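Local coordinates for staphylococcal nuclease domain-containing protein 1 (PDB 2WAC) that cleaves both DNA and RNA as an endonuclease, takes part in RNA-induced silencing, and binds peptides carrying symmetrically dimethylated arginine through its Tudor domain, at residues A119-P124 against G180-E185. Sequence-based numbering, arbitrary orientation.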
ATOM      1  N   ALA A 119       6.104  -2.970  -9.562  1.00 23.00           N
ATOM      2  CA  ALA A 119       7.186  -3.673 -10.254  1.00 23.28           C
ATOM      3  C   ALA A 119       7.946  -2.814 -11.261  1.00 23.48           C
ATOM      4  O   ALA A 119       7.345  -2.196 -12.142  1.00 23.36           O
ATOM      5  CB  ALA A 119       6.658  -4.938 -10.922  1.00 23.12           C
ATOM      6  N   LEU A 120       9.269  -2.775 -11.093  1.00 23.86           N
ATOM      7  CA  LEU A 120      10.212  -2.191 -12.063  1.00 24.42           C
ATOM      8  C   LEU A 120      10.097  -0.677 -12.293  1.00 24.82           C
ATOM      9  O   LEU A 120      10.583  -0.160 -13.301  1.00 24.99           O
ATOM     10  CB  LEU A 120      10.153  -2.939 -13.408  1.00 24.37           C
ATOM     11  CG  LEU A 120      10.237  -4.470 -13.459  1.00 24.47           C
ATOM     12  CD1 LEU A 120      10.086  -4.935 -14.896  1.00 24.35           C
ATOM     13  CD2 LEU A 120      11.541  -4.999 -12.865  1.00 24.37           C
ATOM     14  N   VAL A 121       9.472   0.025 -11.355  1.00 25.40           N
ATOM     15  CA  VAL A 121       9.285   1.472 -11.460  1.00 25.97           C
ATOM     16  C   VAL A 121      10.229   2.203 -10.503  1.00 26.41           C
ATOM     17  O   VAL A 121      10.295   1.874  -9.316  1.00 26.51           O
ATOM     18  CB  VAL A 121       7.803   1.866 -11.190  1.00 25.93           C
ATOM     19  CG1 VAL A 121       7.665   3.344 -10.871  1.00 26.09           C
ATOM     20  CG2 VAL A 121       6.923   1.497 -12.381  1.00 25.88           C
ATOM     21  N   ALA A 122      10.969   3.173 -11.033  1.00 26.96           N
ATOM     22  CA  ALA A 122      11.807   4.046 -10.216  1.00 27.61           C
ATOM     23  C   ALA A 122      11.315   5.484 -10.335  1.00 28.07           C
ATOM     24  O   ALA A 122      11.028   5.955 -11.437  1.00 28.09           O
ATOM     25  CB  ALA A 122      13.269   3.942 -10.639  1.00 27.53           C
ATOM     26  N   LEU A 123      11.209   6.173  -9.199  1.00 28.70           N
ATOM     27  CA  LEU A 123      10.814   7.584  -9.187  1.00 29.37           C
ATOM     28  C   LEU A 123      11.853   8.458  -9.895  1.00 29.72           C
ATOM     29  O   LEU A 123      13.044   8.142  -9.867  1.00 29.74           O
ATOM     30  CB  LEU A 123      10.601   8.083  -7.754  1.00 29.39           C
ATOM     31  CG  LEU A 123       9.277   7.802  -7.037  1.00 29.68           C
ATOM     32  CD1 LEU A 123       9.378   8.301  -5.611  1.00 29.70           C
ATOM     33  CD2 LEU A 123       8.085   8.449  -7.743  1.00 29.61           C
ATOM     34  N   PRO A 124      11.402   9.554 -10.542  1.00 30.08           N
ATOM     35  CA  PRO A 124      12.314  10.466 -11.251  1.00 30.34           C
ATOM     36  C   PRO A 124      13.235  11.259 -10.314  1.00 30.57           C
ATOM     37  O   PRO A 124      13.021  11.267  -9.100  1.00 30.61           O
ATOM     38  CB  PRO A 124      11.358  11.407 -11.991  1.00 30.31           C
ATOM     39  CG  PRO A 124      10.106  11.372 -11.194  1.00 30.24           C
ATOM     40  CD  PRO A 124       9.996   9.984 -10.658  1.00 30.11           C
ATOM     41  N   GLY A 180       6.235   8.997 -19.439  1.00 25.04           N
ATOM     42  CA  GLY A 180       7.451   9.721 -19.067  1.00 24.92           C
ATOM     43  C   GLY A 180       7.412  10.330 -17.678  1.00 24.81           C
ATOM     44  O   GLY A 180       8.024  11.368 -17.435  1.00 24.81           O
ATOM     45  N   LEU A 181       6.704   9.673 -16.764  1.00 24.78           N
ATOM     46  CA  LEU A 181       6.540  10.172 -15.398  1.00 24.74           C
ATOM     47  C   LEU A 181       7.488   9.494 -14.412  1.00 24.72           C
ATOM     48  O   LEU A 181       7.836  10.068 -13.378  1.00 24.64           O
ATOM     49  CB  LEU A 181       5.087  10.013 -14.935  1.00 24.74           C
ATOM     50  CG  LEU A 181       4.009  10.719 -15.766  1.00 24.93           C
ATOM     51  CD1 LEU A 181       2.626  10.229 -15.366  1.00 25.00           C
ATOM     52  CD2 LEU A 181       4.103  12.245 -15.641  1.00 25.06           C
ATOM     53  N   VAL A 182       7.891   8.268 -14.740  1.00 24.71           N
ATOM     54  CA  VAL A 182       8.835   7.502 -13.925  1.00 24.63           C
ATOM     55  C   VAL A 182       9.908   6.844 -14.791  1.00 24.86           C
ATOM     56  O   VAL A 182       9.808   6.827 -16.022  1.00 24.86           O
ATOM     57  CB  VAL A 182       8.128   6.404 -13.071  1.00 24.65           C
ATOM     58  CG1 VAL A 182       7.254   7.021 -11.981  1.00 24.27           C
ATOM     59  CG2 VAL A 182       7.327   5.450 -13.952  1.00 24.06           C
ATOM     60  N   LEU A 183      10.929   6.302 -14.134  1.00 25.05           N
ATOM     61  CA  LEU A 183      11.985   5.560 -14.812  1.00 25.31           C
ATOM     62  C   LEU A 183      11.715   4.059 -14.762  1.00 25.42           C
ATOM     63  O   LEU A 183      11.076   3.561 -13.830  1.00 25.42           O
ATOM     64  CB  LEU A 183      13.353   5.880 -14.194  1.00 25.40           C
ATOM     65  CG  LEU A 183      13.823   7.342 -14.200  1.00 25.62           C
ATOM     66  CD1 LEU A 183      15.039   7.524 -13.300  1.00 25.85           C
ATOM     67  CD2 LEU A 183      14.128   7.830 -15.614  1.00 25.91           C
ATOM     68  N   ALA A 184      12.184   3.352 -15.785  1.00 25.62           N
ATOM     69  CA  ALA A 184      12.134   1.896 -15.813  1.00 25.84           C
ATOM     70  C   ALA A 184      13.351   1.348 -15.082  1.00 26.03           C
ATOM     71  O   ALA A 184      14.458   1.872 -15.228  1.00 26.13           O
ATOM     72  CB  ALA A 184      12.106   1.395 -17.249  1.00 25.83           C
ATOM     73  N   GLU A 185      13.144   0.299 -14.292  1.00 26.16           N
ATOM     74  CA  GLU A 185      14.230  -0.319 -13.538  1.00 26.28           C
ATOM     75  C   GLU A 185      14.843  -1.485 -14.305  1.00 26.05           C
ATOM     76  O   GLU A 185      14.132  -2.351 -14.820  1.00 26.07           O
ATOM     77  CB  GLU A 185      13.741  -0.780 -12.162  1.00 26.48           C
ATOM     78  CG  GLU A 185      14.821  -1.403 -11.276  1.00 27.54           C
ATOM     79  CD  GLU A 185      14.271  -1.988  -9.986  1.00 28.94           C
ATOM     80  OE1 GLU A 185      13.061  -2.290  -9.923  1.00 30.05           O
ATOM     81  OE2 GLU A 185      15.057  -2.151  -9.029  1.00 30.06           O
TER
HETATM   82  O   HOH W   1      10.966  -3.122  -8.698  1.00 21.44           O
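With chi1 of V121 at 162°, CG1 stands anti to its backbone N and meets V182, while E185, its CG likewise anti to N (chi1 -178°) and its chain extended, lies along the backbone of L120. V121 belongs to a two-stranded antiparallel ribbon, 121-122 with 183-184, and V182 and E185 adjoin it. Within the SN-like (OB-fold) domain of this extended Tudor fragment, the ribbon joins the segment after strand 113-118 to the one after helix 172-178, 55 residues later in the sequence. A122 and L183 form its hydrogen-bonded pair: A122 N reaches L183 O at 2.8 Å in an almost straight bond (175° at the hydrogen), and L183 N returns to A122 O at 2.7 Å. V121 and A184 are the non-hydrogen-bonded pair. One further backbone bond lies beyond the strand pairs: E185 N donates to L120 O from above the carbonyl plane.

V121 and A184 point to one face; V121 CG1 touches V182 CG2 at 3.7 Å, beside the ribbon, and V182 also packs on A133 of helix 127-141 and on L176 and V177 of helix 172-178. A122 and L183 point to the other face, their CB atoms 4.0 Å apart, and L183 continues to W214. Toward G180, whose Schellman motif ends helix 172-178, the ring of P124 brings CG within 3.4 Å of L181 O. At the far end one water accepts from L120 N at 3.0 Å and donates to E185 OE1 at 2.6 Å.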